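4-alpha-glucanotransferase (Corynebacterium glutamicum, PDB 5B68) is an amylomaltase of the 4-alpha-glucanotransferase family, with a TIM-barrel-type domain and an N-terminal beta sandwich. Local coordinates at residues 218-226 with 234-244. Numbering follows the deposited sequence.
Sequences INPMHAAEP and PYLPTTRRFIN
Ala-223 is tied to 234-244 through both its backbone polar atoms. Its N donates to Phe-242 O at 2.8 Å, from 37° above the carbonyl plane, while its O receives Thr-238 N at 2.9 Å within the plane. Asn-244 N donates to Met-221 O (2.9 Å, 163° at the hydrogen); this bond and that from Ala-223 N flank the single beta bridge of His-222 with Ile-243, an antiparallel, non-hydrogen-bonded pair. His-222 O is satisfied by water: water 1 donates to it and accepts from Asn-244 ND2, and water 2 donates to Pro-234 O and, at longer range, to His-222 O. Asn-244 OD1 accepts from Ile-246 N. Both segments belong to the long loop that follows strand 215-218 of the parallel barrel sheet, folded back on itself and resting partly on helices 307-338 and 349-376.

The first torsion of His-222 sets CG beside the backbone N (chi1 -46°), which turns one ring face to Arg-240 CA, a CH-pi contact 4.0 Å from the ring centroid. Water 3 lies in the ring plane, hydrogen-bonded to ND1, and probably donates to Arg-240 O; NE2 is hydrogen-bonded elsewhere in the structure. Thr-239 O, 3.1 Å from His-222 CB, is buried with no polar partner in the model. Pro-220 CG sits over a face of the Tyr-235 ring, 3.9 Å from its centroid, the side chains crossing at about a right angle; the phenol OH bonds Asp-386. Thr-239 OG1 accepts from Arg-241 N at 3.1 Å, an ST turn, and also bonds Asp-397, whereas Thr-238 OG1 pairs with Ala-396 N.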
loop_
_atom_site.group_PDB
_atom_site.type_symbol
_atom_site.label_atom_id
_atom_site.label_comp_id
_atom_site.label_asym_id
_atom_site.label_seq_id
_atom_site.Cartn_x
_atom_site.Cartn_y
_atom_site.Cartn_z
ATOM N N ILE A 218 8.165 7.314 1.752
ATOM C CA ILE A 218 8.684 6.810 0.522
ATOM C C ILE A 218 7.660 6.020 -0.312
ATOM O O ILE A 218 6.523 5.763 0.089
ATOM C CB ILE A 218 9.987 6.008 0.726
ATOM C CG1 ILE A 218 9.714 4.757 1.594
ATOM C CG2 ILE A 218 11.054 6.898 1.356
ATOM C CD1 ILE A 218 10.855 3.798 1.679
ATOM N N ASN A 219 8.057 5.734 -1.536
ATOM C CA ASN A 219 7.301 4.828 -2.392
ATOM C C ASN A 219 7.277 3.429 -1.833
ATOM O O ASN A 219 8.134 3.070 -1.045
ATOM C CB ASN A 219 7.918 4.767 -3.799
ATOM C CG ASN A 219 9.399 4.406 -3.757
ATOM O OD1 ASN A 219 9.828 3.225 -3.978
ATOM N ND2 ASN A 219 10.196 5.352 -3.433
ATOM N N PRO A 220 6.300 2.602 -2.322
ATOM C CA PRO A 220 6.308 1.200 -1.968
ATOM C C PRO A 220 7.644 0.583 -2.370
ATOM O O PRO A 220 8.237 0.934 -3.418
ATOM C CB PRO A 220 5.151 0.612 -2.832
ATOM C CG PRO A 220 4.235 1.770 -3.151
ATOM C CD PRO A 220 5.177 2.939 -3.211
ATOM N N MET A 221 8.081 -0.352 -1.556
ATOM C CA MET A 221 9.366 -1.043 -1.773
ATOM C C MET A 221 9.230 -2.577 -1.954
ATOM O O MET A 221 10.178 -3.365 -1.731
ATOM C CB MET A 221 10.218 -0.776 -0.555
ATOM C CG MET A 221 10.394 0.714 -0.213
ATOM S SD MET A 221 11.516 1.477 -1.399
ATOM C CE MET A 221 13.059 0.923 -0.675
ATOM N N HIS A 222 8.030 -2.971 -2.326
ATOM C CA HIS A 222 7.682 -4.369 -2.482
ATOM C C HIS A 222 8.467 -5.007 -3.647
ATOM O O HIS A 222 8.751 -4.385 -4.674
ATOM C CB HIS A 222 6.214 -4.556 -2.818
ATOM C CG HIS A 222 5.237 -3.780 -2.008
ATOM N ND1 HIS A 222 5.107 -3.958 -0.654
ATOM C CD2 HIS A 222 4.279 -2.886 -2.371
ATOM C CE1 HIS A 222 4.121 -3.190 -0.214
ATOM N NE2 HIS A 222 3.651 -2.491 -1.225
ATOM N N ALA A 223 8.777 -6.279 -3.495
ATOM C CA ALA A 223 9.541 -6.980 -4.507
ATOM C C ALA A 223 8.781 -7.078 -5.819
ATOM O O ALA A 223 7.585 -7.240 -5.834
ATOM C CB ALA A 223 9.920 -8.365 -4.019
ATOM N N ALA A 224 9.518 -7.007 -6.911
ATOM C CA ALA A 224 8.969 -7.220 -8.220
ATOM C C ALA A 224 9.608 -8.489 -8.770
ATOM O O ALA A 224 9.953 -9.361 -8.024
ATOM C CB ALA A 224 9.215 -6.025 -9.118
ATOM N N GLU A 225 9.720 -8.597 -10.075
ATOM C CA GLU A 225 10.415 -9.715 -10.676
ATOM C C GLU A 225 11.804 -9.936 -10.083
ATOM O O GLU A 225 12.489 -8.986 -9.799
ATOM C CB GLU A 225 10.497 -9.501 -12.183
ATOM C CG GLU A 225 9.143 -9.490 -12.865
ATOM C CD GLU A 225 8.496 -8.116 -12.942
ATOM O OE1 GLU A 225 9.045 -7.164 -12.384
ATOM O OE2 GLU A 225 7.427 -7.997 -13.550
ATOM N N PRO A 226 12.190 -11.195 -9.867
ATOM C CA PRO A 226 13.435 -11.511 -9.229
ATOM C C PRO A 226 14.665 -11.356 -10.103
ATOM O O PRO A 226 15.783 -11.469 -9.578
ATOM C CB PRO A 226 13.274 -13.000 -8.849
ATOM C CG PRO A 226 12.333 -13.545 -9.862
ATOM C CD PRO A 226 11.463 -12.394 -10.338
ATOM N N PRO A 234 6.263 1.099 -8.708
ATOM C CA PRO A 234 6.191 0.492 -7.396
ATOM C C PRO A 234 4.796 -0.036 -7.037
ATOM O O PRO A 234 4.664 -0.730 -6.022
ATOM C CB PRO A 234 6.551 1.636 -6.465
ATOM C CG PRO A 234 7.226 2.642 -7.290
ATOM C CD PRO A 234 6.640 2.525 -8.646
ATOM N N TYR A 235 3.783 0.298 -7.843
ATOM C CA TYR A 235 2.416 0.008 -7.522
ATOM C C TYR A 235 1.942 -1.250 -8.277
ATOM O O TYR A 235 0.792 -1.631 -8.164
ATOM C CB TYR A 235 1.493 1.233 -7.777
ATOM C CG TYR A 235 1.731 2.378 -6.768
ATOM C CD1 TYR A 235 1.116 2.364 -5.526
ATOM C CD2 TYR A 235 2.625 3.459 -7.064
ATOM C CE1 TYR A 235 1.365 3.361 -4.566
ATOM C CE2 TYR A 235 2.883 4.448 -6.132
ATOM C CZ TYR A 235 2.251 4.415 -4.899
ATOM O OH TYR A 235 2.471 5.433 -3.988
ATOM N N LEU A 236 2.822 -1.952 -8.965
ATOM C CA LEU A 236 2.437 -3.294 -9.482
ATOM C C LEU A 236 3.520 -4.299 -9.169
ATOM O O LEU A 236 4.165 -4.832 -10.070
ATOM C CB LEU A 236 2.090 -3.236 -10.969
ATOM C CG LEU A 236 1.190 -4.390 -11.458
ATOM C CD1 LEU A 236 -0.167 -4.396 -10.761
ATOM C CD2 LEU A 236 0.978 -4.225 -12.943
ATOM N N PRO A 237 3.700 -4.572 -7.880
ATOM C CA PRO A 237 4.765 -5.488 -7.443
ATOM C C PRO A 237 4.293 -6.923 -7.575
ATOM O O PRO A 237 3.126 -7.158 -7.911
ATOM C CB PRO A 237 4.920 -5.128 -5.979
ATOM C CG PRO A 237 3.497 -4.808 -5.565
ATOM C CD PRO A 237 2.988 -3.984 -6.710
ATOM N N THR A 238 5.188 -7.839 -7.314
ATOM C CA THR A 238 4.890 -9.309 -7.411
ATOM C C THR A 238 4.352 -9.839 -6.088
ATOM O O THR A 238 3.671 -10.884 -6.051
ATOM C CB THR A 238 6.143 -10.105 -7.912
ATOM O OG1 THR A 238 5.721 -11.286 -8.649
ATOM C CG2 THR A 238 7.035 -10.479 -6.822
ATOM N N THR A 239 4.553 -9.098 -5.016
ATOM C CA THR A 239 4.106 -9.489 -3.675
ATOM C C THR A 239 3.921 -8.147 -2.973
ATOM O O THR A 239 4.531 -7.138 -3.402
ATOM C CB THR A 239 5.160 -10.364 -2.955
ATOM O OG1 THR A 239 4.779 -10.680 -1.603
ATOM C CG2 THR A 239 6.621 -9.738 -2.925
ATOM N N ARG A 240 3.122 -8.104 -1.920
ATOM C CA ARG A 240 3.105 -6.958 -1.034
ATOM C C ARG A 240 3.820 -7.247 0.306
ATOM O O ARG A 240 3.840 -6.419 1.247
ATOM C CB ARG A 240 1.676 -6.486 -0.804
ATOM C CG ARG A 240 1.107 -5.940 -2.082
ATOM C CD ARG A 240 -0.172 -5.230 -1.857
ATOM N NE ARG A 240 -1.232 -6.081 -1.298
ATOM C CZ ARG A 240 -2.248 -5.605 -0.581
ATOM N NH1 ARG A 240 -3.205 -6.454 -0.155
ATOM N NH2 ARG A 240 -2.330 -4.281 -0.292
ATOM N N ARG A 241 4.411 -8.408 0.435
ATOM C CA ARG A 241 5.068 -8.756 1.670
ATOM C C ARG A 241 6.578 -8.548 1.583
ATOM O O ARG A 241 7.147 -7.866 2.376
ATOM C CB ARG A 241 4.810 -10.199 2.000
ATOM C CG ARG A 241 5.429 -10.659 3.301
ATOM C CD ARG A 241 5.013 -12.023 3.799
ATOM N NE ARG A 241 5.886 -12.439 4.853
ATOM C CZ ARG A 241 5.862 -13.648 5.421
ATOM N NH1 ARG A 241 6.811 -13.947 6.286
ATOM N NH2 ARG A 241 4.911 -14.568 5.104
ATOM N N PHE A 242 7.192 -9.207 0.623
ATOM C CA PHE A 242 8.626 -9.176 0.491
ATOM C C PHE A 242 9.154 -7.958 -0.238
ATOM O O PHE A 242 8.410 -7.244 -0.845
ATOM C CB PHE A 242 9.118 -10.492 -0.072
ATOM C CG PHE A 242 8.705 -11.641 0.767
ATOM C CD1 PHE A 242 9.362 -11.908 1.928
ATOM C CD2 PHE A 242 7.604 -12.378 0.439
ATOM C CE1 PHE A 242 8.964 -12.941 2.729
ATOM C CE2 PHE A 242 7.193 -13.409 1.233
ATOM C CZ PHE A 242 7.880 -13.690 2.377
ATOM N N ILE A 243 10.454 -7.740 -0.123
ATOM C CA ILE A 243 11.082 -6.455 -0.471
ATOM C C ILE A 243 11.932 -6.574 -1.729
ATOM O O ILE A 243 12.570 -7.617 -1.950
ATOM C CB ILE A 243 11.989 -6.009 0.669
ATOM C CG1 ILE A 243 11.252 -5.974 2.026
ATOM C CG2 ILE A 243 12.687 -4.679 0.383
ATOM C CD1 ILE A 243 10.090 -5.037 2.087
ATOM N N ASN A 244 11.975 -5.500 -2.527
ATOM C CA ASN A 244 12.682 -5.522 -3.826
ATOM C C ASN A 244 14.207 -5.486 -3.540
ATOM O O ASN A 244 14.725 -4.520 -3.046
ATOM C CB ASN A 244 12.273 -4.321 -4.677
ATOM C CG ASN A 244 12.683 -4.463 -6.105
ATOM O OD1 ASN A 244 13.637 -5.167 -6.390
ATOM N ND2 ASN A 244 11.965 -3.823 -7.015
HETATM O O HOH W 1 9.291 -2.407 -6.487
HETATM O O HOH W 2 6.783 -1.764 -4.727
HETATM O O HOH W 3 6.572 -5.342 1.376
HETATM O O HOH W 4 12.316 -7.424 -7.477
HETATM O O HOH W 5 5.850 -7.193 -10.759
#